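Local structure of hypothetical protein (Ralstonia eutropha, 2OPK) at residues Asn8-Val13 / Pro101-Ala106; Pro18-Gln23 / Glu34-Asn39. The protein is of unproven function but belongs to the cupin superfamily and has been put forward as a putative mannose-6-phosphate isomerase. One frame throughout, in Å; residues are numbered along the deposited sequence. Where two conformers were deposited one is given.

Interaction 1 of 2, residues Asn8-Val13 / Pro101-Ala106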
ATOM      1  N   ASN B   8      -0.472   4.347 -11.474  1.00 17.12           N
ATOM      2  CA  ASN B   8      -0.609   2.917 -11.420  1.00 18.88           C
ATOM      3  C   ASN B   8       0.749   2.372 -11.048  1.00 18.88           C
ATOM      4  O   ASN B   8       1.757   2.751 -11.658  1.00 19.37           O
ATOM      5  CB  ASN B   8      -1.100   2.327 -12.737  1.00 17.59           C
ATOM      6  CG  ASN B   8      -1.394   0.848 -12.619  1.00 18.97           C
ATOM      7  OD1 ASN B   8      -0.486   0.017 -12.650  1.00 22.47           O
ATOM      8  ND2 ASN B   8      -2.666   0.512 -12.466  1.00 21.72           N
ATOM      9  N   LEU B   9       0.762   1.501 -10.035  1.00 18.72           N
ATOM     10  CA  LEU B   9       1.995   0.919  -9.498  1.00 18.92           C
ATOM     11  C   LEU B   9       2.725   0.007 -10.489  1.00 18.96           C
ATOM     12  O   LEU B   9       3.924  -0.185 -10.368  1.00 17.41           O
ATOM     13  CB  LEU B   9       1.685   0.133  -8.239  1.00 17.51           C
ATOM     14  CG  LEU B   9       2.619   0.415  -7.083  1.00 27.39           C
ATOM     15  CD1 LEU B   9       2.511   1.869  -6.587  1.00 23.02           C
ATOM     16  CD2 LEU B   9       2.286  -0.540  -5.965  1.00 28.09           C
ATOM     17  N   PHE B  10       2.013  -0.533 -11.475  1.00 17.91           N
ATOM     18  CA  PHE B  10       2.610  -1.433 -12.493  1.00 18.94           C
ATOM     19  C   PHE B  10       3.004  -0.766 -13.832  1.00 17.61           C
ATOM     20  O   PHE B  10       3.536  -1.426 -14.715  1.00 20.76           O
ATOM     21  CB  PHE B  10       1.678  -2.614 -12.753  1.00 19.18           C
ATOM     22  CG  PHE B  10       1.154  -3.241 -11.493  1.00 21.80           C
ATOM     23  CD1 PHE B  10       2.022  -3.788 -10.566  1.00 22.26           C
ATOM     24  CD2 PHE B  10      -0.210  -3.272 -11.236  1.00 24.30           C
ATOM     25  CE1 PHE B  10       1.544  -4.338  -9.398  1.00 19.52           C
ATOM     26  CE2 PHE B  10      -0.701  -3.851 -10.080  1.00 24.04           C
ATOM     27  CZ  PHE B  10       0.183  -4.370  -9.157  1.00 21.73           C
ATOM     28  N   ALA B  11       2.783   0.537 -13.943  1.00 17.72           N
ATOM     29  CA  ALA B  11       3.076   1.330 -15.135  1.00 17.94           C
ATOM     30  C   ALA B  11       4.522   1.792 -15.104  1.00 19.35           C
ATOM     31  O   ALA B  11       5.046   2.033 -14.043  1.00 19.93           O
ATOM     32  CB  ALA B  11       2.112   2.594 -15.184  1.00 16.65           C
ATOM     33  N   ASP B  12       5.167   1.893 -16.264  1.00 20.96           N
ATOM     34  CA  ASP B  12       6.539   2.403 -16.369  1.00 21.58           C
ATOM     35  C   ASP B  12       7.521   1.663 -15.465  1.00 21.18           C
ATOM     36  O   ASP B  12       8.342   2.294 -14.799  1.00 19.92           O
ATOM     37  CB  ASP B  12       6.588   3.914 -16.054  1.00 20.56           C
ATOM     38  CG  ASP B  12       5.562   4.709 -16.860  1.00 30.54           C
ATOM     39  OD1 ASP B  12       5.467   4.454 -18.081  1.00 31.71           O
ATOM     40  OD2 ASP B  12       4.871   5.601 -16.287  1.00 37.62           O
ATOM     41  N   VAL B  13       7.462   0.334 -15.497  1.00 20.52           N
ATOM     42  CA  VAL B  13       8.308  -0.530 -14.684  1.00 21.34           C
ATOM     43  C   VAL B  13       9.435  -1.099 -15.570  1.00 24.65           C
ATOM     44  O   VAL B  13       9.167  -1.940 -16.435  1.00 25.03           O
ATOM     45  CB  VAL B  13       7.488  -1.707 -14.106  1.00 19.71           C
ATOM     46  CG1 VAL B  13       8.405  -2.779 -13.506  1.00 20.85           C
ATOM     47  CG2 VAL B  13       6.476  -1.216 -13.104  1.00 20.60           C
ATOM     48  N   PRO B 101       9.831  -8.602 -12.821  1.00 16.40           N
ATOM     49  CA  PRO B 101       9.946  -7.578 -11.775  1.00 16.34           C
ATOM     50  C   PRO B 101       9.128  -7.851 -10.513  1.00 14.34           C
ATOM     51  O   PRO B 101       8.048  -8.438 -10.564  1.00 14.39           O
ATOM     52  CB  PRO B 101       9.458  -6.281 -12.474  1.00 16.72           C
ATOM     53  CG  PRO B 101       9.606  -6.510 -13.889  1.00 12.98           C
ATOM     54  CD  PRO B 101       9.415  -8.021 -14.117  1.00 15.82           C
ATOM     55  N   THR B 102       9.682  -7.437  -9.383  1.00 15.63           N
ATOM     56  CA  THR B 102       9.004  -7.458  -8.121  1.00 14.52           C
ATOM     57  C   THR B 102       8.753  -5.980  -7.784  1.00 15.31           C
ATOM     58  O   THR B 102       9.701  -5.194  -7.637  1.00 12.03           O
ATOM     59  CB  THR B 102       9.822  -8.159  -7.035  1.00 14.26           C
ATOM     60  OG1 THR B 102       9.975  -9.538  -7.365  1.00 14.23           O
ATOM     61  CG2 THR B 102       9.124  -8.082  -5.693  1.00 14.10           C
ATOM     62  N   VAL B 103       7.479  -5.606  -7.733  1.00 13.65           N
ATOM     63  CA  VAL B 103       7.084  -4.245  -7.368  1.00 15.69           C
ATOM     64  C   VAL B 103       6.550  -4.250  -5.954  1.00 13.66           C
ATOM     65  O   VAL B 103       5.665  -5.055  -5.620  1.00 14.25           O
ATOM     66  CB  VAL B 103       5.973  -3.675  -8.326  1.00 17.55           C
ATOM     67  CG1 VAL B 103       5.581  -2.265  -7.903  1.00 16.62           C
ATOM     68  CG2 VAL B 103       6.452  -3.718  -9.787  1.00 18.30           C
ATOM     69  N   TRP B 104       7.074  -3.344  -5.134  1.00 14.39           N
ATOM     70  CA  TRP B 104       6.701  -3.219  -3.721  1.00 14.24           C
ATOM     71  C   TRP B 104       6.091  -1.862  -3.462  1.00 14.18           C
ATOM     72  O   TRP B 104       6.341  -0.913  -4.202  1.00 11.63           O
ATOM     73  CB  TRP B 104       7.906  -3.244  -2.817  1.00 13.84           C
ATOM     74  CG  TRP B 104       8.961  -4.294  -3.039  1.00 13.10           C
ATOM     75  CD1 TRP B 104       9.800  -4.388  -4.084  1.00 15.17           C
ATOM     76  CD2 TRP B 104       9.307  -5.360  -2.141  1.00 12.07           C
ATOM     77  NE1 TRP B 104      10.657  -5.448  -3.912  1.00 17.10           N
ATOM     78  CE2 TRP B 104      10.369  -6.069  -2.729  1.00 14.21           C
ATOM     79  CE3 TRP B 104       8.807  -5.792  -0.909  1.00 13.84           C
ATOM     80  CZ2 TRP B 104      10.966  -7.172  -2.107  1.00 15.63           C
ATOM     81  CZ3 TRP B 104       9.396  -6.872  -0.281  1.00 15.85           C
ATOM     82  CH2 TRP B 104      10.454  -7.564  -0.882  1.00 16.47           C
ATOM     83  N   LEU B 105       5.328  -1.791  -2.378  1.00 13.58           N
ATOM     84  CA  LEU B 105       4.810  -0.529  -1.849  1.00 14.74           C
ATOM     85  C   LEU B 105       5.359  -0.439  -0.454  1.00 13.62           C
ATOM     86  O   LEU B 105       5.220  -1.390   0.329  1.00 16.44           O
ATOM     87  CB  LEU B 105       3.284  -0.537  -1.807  1.00 15.18           C
ATOM     88  CG  LEU B 105       2.646   0.774  -1.343  1.00 15.48           C
ATOM     89  CD1 LEU B 105       2.870   1.908  -2.355  1.00 15.18           C
ATOM     90  CD2 LEU B 105       1.176   0.539  -1.144  1.00 29.24           C
ATOM     91  N   ALA B 106       6.026   0.668  -0.147  1.00 14.66           N
ATOM     92  CA  ALA B 106       6.685   0.839   1.126  1.00 15.20           C
ATOM     93  C   ALA B 106       6.298   2.163   1.775  1.00 16.68           C
ATOM     94  O   ALA B 106       6.199   3.198   1.094  1.00 16.34           O
ATOM     95  CB  ALA B 106       8.197   0.729   0.958  1.00 15.92           C
TER
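Val-103 is the residue on which the loop 8-13 settles, and its two methyls divide the work. Val-103 CG1, anti to the backbone N (chi1 179°), lies against Leu-9, 3.6 Å from Leu-9 O and 4.1 Å from Leu-9 CG, where the two side chains pass at a slant. Val-103 CG2, anti to the carbonyl carbon, meets Val-13 CG2 tip to tip at 4.2 Å. Val-103 CG2 also lies near the plane of the Phe-10 ring, at its edge, with Phe-10 CD1 4.5 Å away, a looser touch. Beyond Val-103 the contact continues in both directions along the strand: Val-13 CG1 rests on Pro-101 CB at 3.8 Å, and Leu-9 CD1 approaches Leu-105 CD1 at 4.2 Å.

Side chain against side chain, the joint is apolar. A type I turn from Asn-8 to Ala-11 shapes the loop's start, and Phe-10 N donates to Asn-8 OD1 (2.8 Å), tilted 29° from the carbonyl plane, closing an Asx turn; from outside, Arg-35 NH1 grips Leu-9 O and Ala-11 O. Leu-9 also packs on Met-58 of the second subunit. Trp-104 points away, to the other side of the sheet, where its NE1 bonds Ser-38 OG. An N-terminal loop thus covers part of one face of the antiparallel sheet of a cupin beta-barrel.

Interaction 2 of 2, residues Pro18-Gln23 / Glu34-Asn39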
ATOM      1  N   PRO B  18      19.646  -3.255 -13.737  1.00 22.12           N
ATOM      2  CA  PRO B  18      20.604  -3.970 -12.882  1.00 20.09           C
ATOM      3  C   PRO B  18      20.473  -3.729 -11.400  1.00 20.03           C
ATOM      4  O   PRO B  18      20.791  -4.636 -10.615  1.00 20.12           O
ATOM      5  CB  PRO B  18      21.964  -3.412 -13.329  1.00 19.94           C
ATOM      6  CG  PRO B  18      21.714  -2.927 -14.657  1.00 26.51           C
ATOM      7  CD  PRO B  18      20.357  -2.337 -14.636  1.00 22.69           C
ATOM      8  N   ASP B  19      20.021  -2.528 -11.001  1.00 18.67           N
ATOM      9  CA  ASP B  19      19.823  -2.209  -9.589  1.00 17.50           C
ATOM     10  C   ASP B  19      18.385  -1.853  -9.249  1.00 16.82           C
ATOM     11  O   ASP B  19      17.615  -1.459 -10.134  1.00 16.25           O
ATOM     12  CB  ASP B  19      20.745  -1.079  -9.190  1.00 18.60           C
ATOM     13  CG  ASP B  19      22.199  -1.485  -9.309  1.00 28.09           C
ATOM     14  OD1 ASP B  19      22.599  -2.435  -8.628  1.00 29.87           O
ATOM     15  OD2 ASP B  19      22.924  -0.882 -10.111  1.00 29.87           O
ATOM     16  N   GLU B  20      18.035  -1.996  -7.966  1.00 14.94           N
ATOM     17  CA  GLU B  20      16.690  -1.639  -7.489  1.00 19.54           C
ATOM     18  C   GLU B  20      16.438  -0.171  -7.690  1.00 18.87           C
ATOM     19  O   GLU B  20      17.369   0.637  -7.587  1.00 18.70           O
ATOM     20  CB  GLU B  20      16.461  -1.932  -5.998  1.00 21.71           C
ATOM     21  CG  GLU B  20      16.260  -3.356  -5.702  1.00 27.47           C
ATOM     22  CD  GLU B  20      15.728  -3.605  -4.302  1.00 29.74           C
ATOM     23  OE1 GLU B  20      15.965  -2.780  -3.391  1.00 24.88           O
ATOM     24  OE2 GLU B  20      15.116  -4.675  -4.130  1.00 21.98           O
ATOM     25  N   ILE B  21      15.180   0.146  -7.999  1.00 16.03           N
ATOM     26  CA  ILE B  21      14.719   1.502  -8.249  1.00 16.67           C
ATOM     27  C   ILE B  21      13.697   1.893  -7.202  1.00 15.92           C
ATOM     28  O   ILE B  21      12.793   1.110  -6.882  1.00 13.40           O
ATOM     29  CB  ILE B  21      14.116   1.579  -9.695  1.00 16.52           C
ATOM     30  CG1 ILE B  21      15.258   1.540 -10.707  1.00 23.98           C
ATOM     31  CG2 ILE B  21      13.243   2.779  -9.887  1.00 21.21           C
ATOM     32  CD1 ILE B  21      14.847   1.162 -12.098  1.00 30.05           C
ATOM     33  N   PHE B  22      13.837   3.115  -6.683  1.00 12.97           N
ATOM     34  CA  PHE B  22      12.912   3.673  -5.745  1.00 13.46           C
ATOM     35  C   PHE B  22      12.306   4.940  -6.310  1.00 15.78           C
ATOM     36  O   PHE B  22      13.025   5.779  -6.878  1.00 13.69           O
ATOM     37  CB  PHE B  22      13.624   4.001  -4.432  1.00 15.95           C
ATOM     38  CG  PHE B  22      14.161   2.794  -3.725  1.00 13.66           C
ATOM     39  CD1 PHE B  22      15.310   2.172  -4.166  1.00 13.96           C
ATOM     40  CD2 PHE B  22      13.548   2.307  -2.573  1.00 16.93           C
ATOM     41  CE1 PHE B  22      15.831   1.063  -3.501  1.00 13.05           C
ATOM     42  CE2 PHE B  22      14.042   1.150  -1.938  1.00 15.50           C
ATOM     43  CZ  PHE B  22      15.178   0.552  -2.386  1.00 15.59           C
ATOM     44  N   GLN B  23      10.994   5.079  -6.140  1.00 14.94           N
ATOM     45  CA  GLN B  23      10.244   6.243  -6.626  1.00 16.49           C
ATOM     46  C   GLN B  23       9.202   6.650  -5.608  1.00 15.79           C
ATOM     47  O   GLN B  23       8.278   5.885  -5.336  1.00 16.52           O
ATOM     48  CB  GLN B  23       9.571   5.951  -7.965  1.00 16.11           C
ATOM     49  CG  GLN B  23      10.595   5.751  -9.051  1.00 23.88           C
ATOM     50  CD  GLN B  23      10.001   5.551 -10.408  1.00 28.14           C
ATOM     51  OE1 GLN B  23       9.324   4.584 -10.611  1.00 24.62           O
ATOM     52  NE2 GLN B  23      10.301   6.440 -11.358  1.00 22.59           N
ATOM     53  N   GLU B  34       6.367   5.038  -1.128  1.00 13.18           N
ATOM     54  CA  GLU B  34       7.165   4.830  -2.318  1.00 14.35           C
ATOM     55  C   GLU B  34       6.938   3.464  -2.936  1.00 15.44           C
ATOM     56  O   GLU B  34       6.571   2.500  -2.268  1.00 12.76           O
ATOM     57  CB  GLU B  34       8.662   4.984  -2.002  1.00 12.83           C
ATOM     58  CG  GLU B  34       9.220   3.878  -1.122  1.00 17.42           C
ATOM     59  CD  GLU B  34      10.667   4.077  -0.726  1.00 22.06           C
ATOM     60  OE1 GLU B  34      11.364   4.926  -1.349  1.00 21.73           O
ATOM     61  OE2 GLU B  34      11.089   3.351   0.226  1.00 21.20           O
ATOM     62  N   ARG B  35       7.218   3.415  -4.228  1.00 12.33           N
ATOM     63  CA  ARG B  35       7.258   2.184  -5.017  1.00 15.77           C
ATOM     64  C   ARG B  35       8.742   1.739  -5.126  1.00 14.82           C
ATOM     65  O   ARG B  35       9.630   2.584  -5.279  1.00 13.10           O
ATOM     66  CB  ARG B  35       6.738   2.537  -6.387  1.00 14.85           C
ATOM     67  CG  ARG B  35       6.704   1.484  -7.316  1.00 23.06           C
ATOM     68  CD  ARG B  35       6.039   1.936  -8.582  1.00 17.24           C
ATOM     69  NE  ARG B  35       6.860   2.659  -9.554  1.00 18.17           N
ATOM     70  CZ  ARG B  35       6.629   2.577 -10.874  1.00 18.81           C
ATOM     71  NH1 ARG B  35       5.656   1.804 -11.320  1.00 21.54           N
ATOM     72  NH2 ARG B  35       7.332   3.233 -11.767  1.00 20.74           N
ATOM     73  N   ILE B  36       8.988   0.438  -5.000  1.00 14.34           N
ATOM     74  CA  ILE B  36      10.316  -0.155  -5.173  1.00 14.66           C
ATOM     75  C   ILE B  36      10.182  -1.161  -6.298  1.00 15.83           C
ATOM     76  O   ILE B  36       9.196  -1.928  -6.346  1.00 12.42           O
ATOM     77  CB  ILE B  36      10.826  -0.917  -3.944  1.00 15.92           C
ATOM     78  CG1 ILE B  36      10.673  -0.069  -2.683  1.00 17.51           C
ATOM     79  CG2 ILE B  36      12.319  -1.394  -4.171  1.00 13.35           C
ATOM     80  CD1 ILE B  36      10.970  -0.795  -1.304  1.00 17.60           C
ATOM     81  N   ILE B  37      11.134  -1.130  -7.233  1.00 13.64           N
ATOM     82  CA  ILE B  37      11.150  -2.051  -8.357  0.50 13.57           C
ATOM     83  C   ILE B  37      12.423  -2.889  -8.279  1.00 14.76           C
ATOM     84  O   ILE B  37      13.556  -2.357  -8.414  1.00 10.61           O
ATOM     85  CB  ILE B  37      11.111  -1.313  -9.719  0.50 14.84           C
ATOM     86  CG1 ILE B  37       9.974  -0.273  -9.761  0.50 18.45           C
ATOM     87  CG2 ILE B  37      10.991  -2.301 -10.874  0.50 11.57           C
ATOM     88  CD1 ILE B  37       8.587  -0.853  -9.663  0.50 23.62           C
ATOM     89  N   SER B  38      12.236  -4.187  -8.043  1.00 15.53           N
ATOM     90  CA  SER B  38      13.315  -5.149  -8.015  1.00 15.63           C
ATOM     91  C   SER B  38      13.258  -5.948  -9.283  1.00 16.58           C
ATOM     92  O   SER B  38      12.196  -6.136  -9.894  1.00 14.15           O
ATOM     93  CB  SER B  38      13.173  -6.100  -6.833  1.00 16.59           C
ATOM     94  OG  SER B  38      13.111  -5.406  -5.600  1.00 18.80           O
ATOM     95  N   ASN B  39      14.427  -6.416  -9.677  1.00 18.37           N
ATOM     96  CA  ASN B  39      14.574  -7.315 -10.822  1.00 17.36           C
ATOM     97  C   ASN B  39      15.594  -8.374 -10.437  1.00 19.33           C
ATOM     98  O   ASN B  39      16.655  -8.478 -11.062  1.00 18.55           O
ATOM     99  CB  ASN B  39      15.052  -6.561 -12.062  1.00 16.84           C
ATOM    100  CG  ASN B  39      13.933  -5.852 -12.765  1.00 16.41           C
ATOM    101  OD1 ASN B  39      13.156  -6.483 -13.483  1.00 14.47           O
ATOM    102  ND2 ASN B  39      13.852  -4.521 -12.577  1.00 16.63           N
TER
HETATM  103  O   HOH W   1      15.346  -2.954 -10.510  1.00 19.06           O
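Ile-21 and Ile-37 face each other in the antiparallel hairpin formed by strands 21-28 and 31-38, at one margin of the five-stranded cupin sheet. The backbone ladder is the tight part. Ile-21 and Ile-37 form one hydrogen-bonded pair, with Ile-37 N to Ile-21 O at 2.8 Å, and Gln-23 and Arg-35 form the next.

Between them, at the non-hydrogen-bonded pair, Phe-22 and Ile-36 run side by side. Ile-36 CG2 sits over one face of the Phe-22 ring in a CH-pi contact, 4.0 Å from the ring centroid and 20° off its normal, while Ile-36 CG1 touches Phe-22 CE2 at 3.7 Å. The carboxylate of Glu-34, bonded through OE2 to His-108, lies at the ring's edge. Phe-22 nonetheless remains largely solvent-exposed, whereas Ile-36 is buried against Trp-104 of the neighbouring strand.

Toward residues 18-20 the pairing loosens and a water takes over, donating to Asp-19 O and Ile-37 O and accepting from Asn-39 ND2. Nearby, Ser-38 OG donates to Glu-20 OE2 (2.6 Å), meeting it from above the carboxylate plane.

On the face bearing Ile-21 and Ile-37, the Arg-35 chain bends at chi3 (83°), bringing its guanidinium nearly coplanar with the Gln-23 amide. Arg-35 NH2 gives Gln-23 OE1 a straight bond of 2.7 Å in the carbonyl plane; NE adds a weak one to the same oxygen.

From the N terminus, the chain leaves strand 5-8, passes through the loop 8-13 and enters the hairpin of strands 21-28 and 31-38, where interaction 2 closes a short loop. Interaction 1 closes only when the chain returns in strand 102-109, so the hairpin contact is nested inside this much longer loop. The two are joined directly, since strands 31-38 and 102-109 are sheet neighbours and Thr-102 O lies 2.8 Å from Ser-38 N, a probable hydrogen bond. Arg-35 makes a second connection, its guanidinium reaching from the hairpin to the backbone of the loop 8-13. Together they tie the N-terminal loop, the edge hairpin and the late central strand into one side of the barrel.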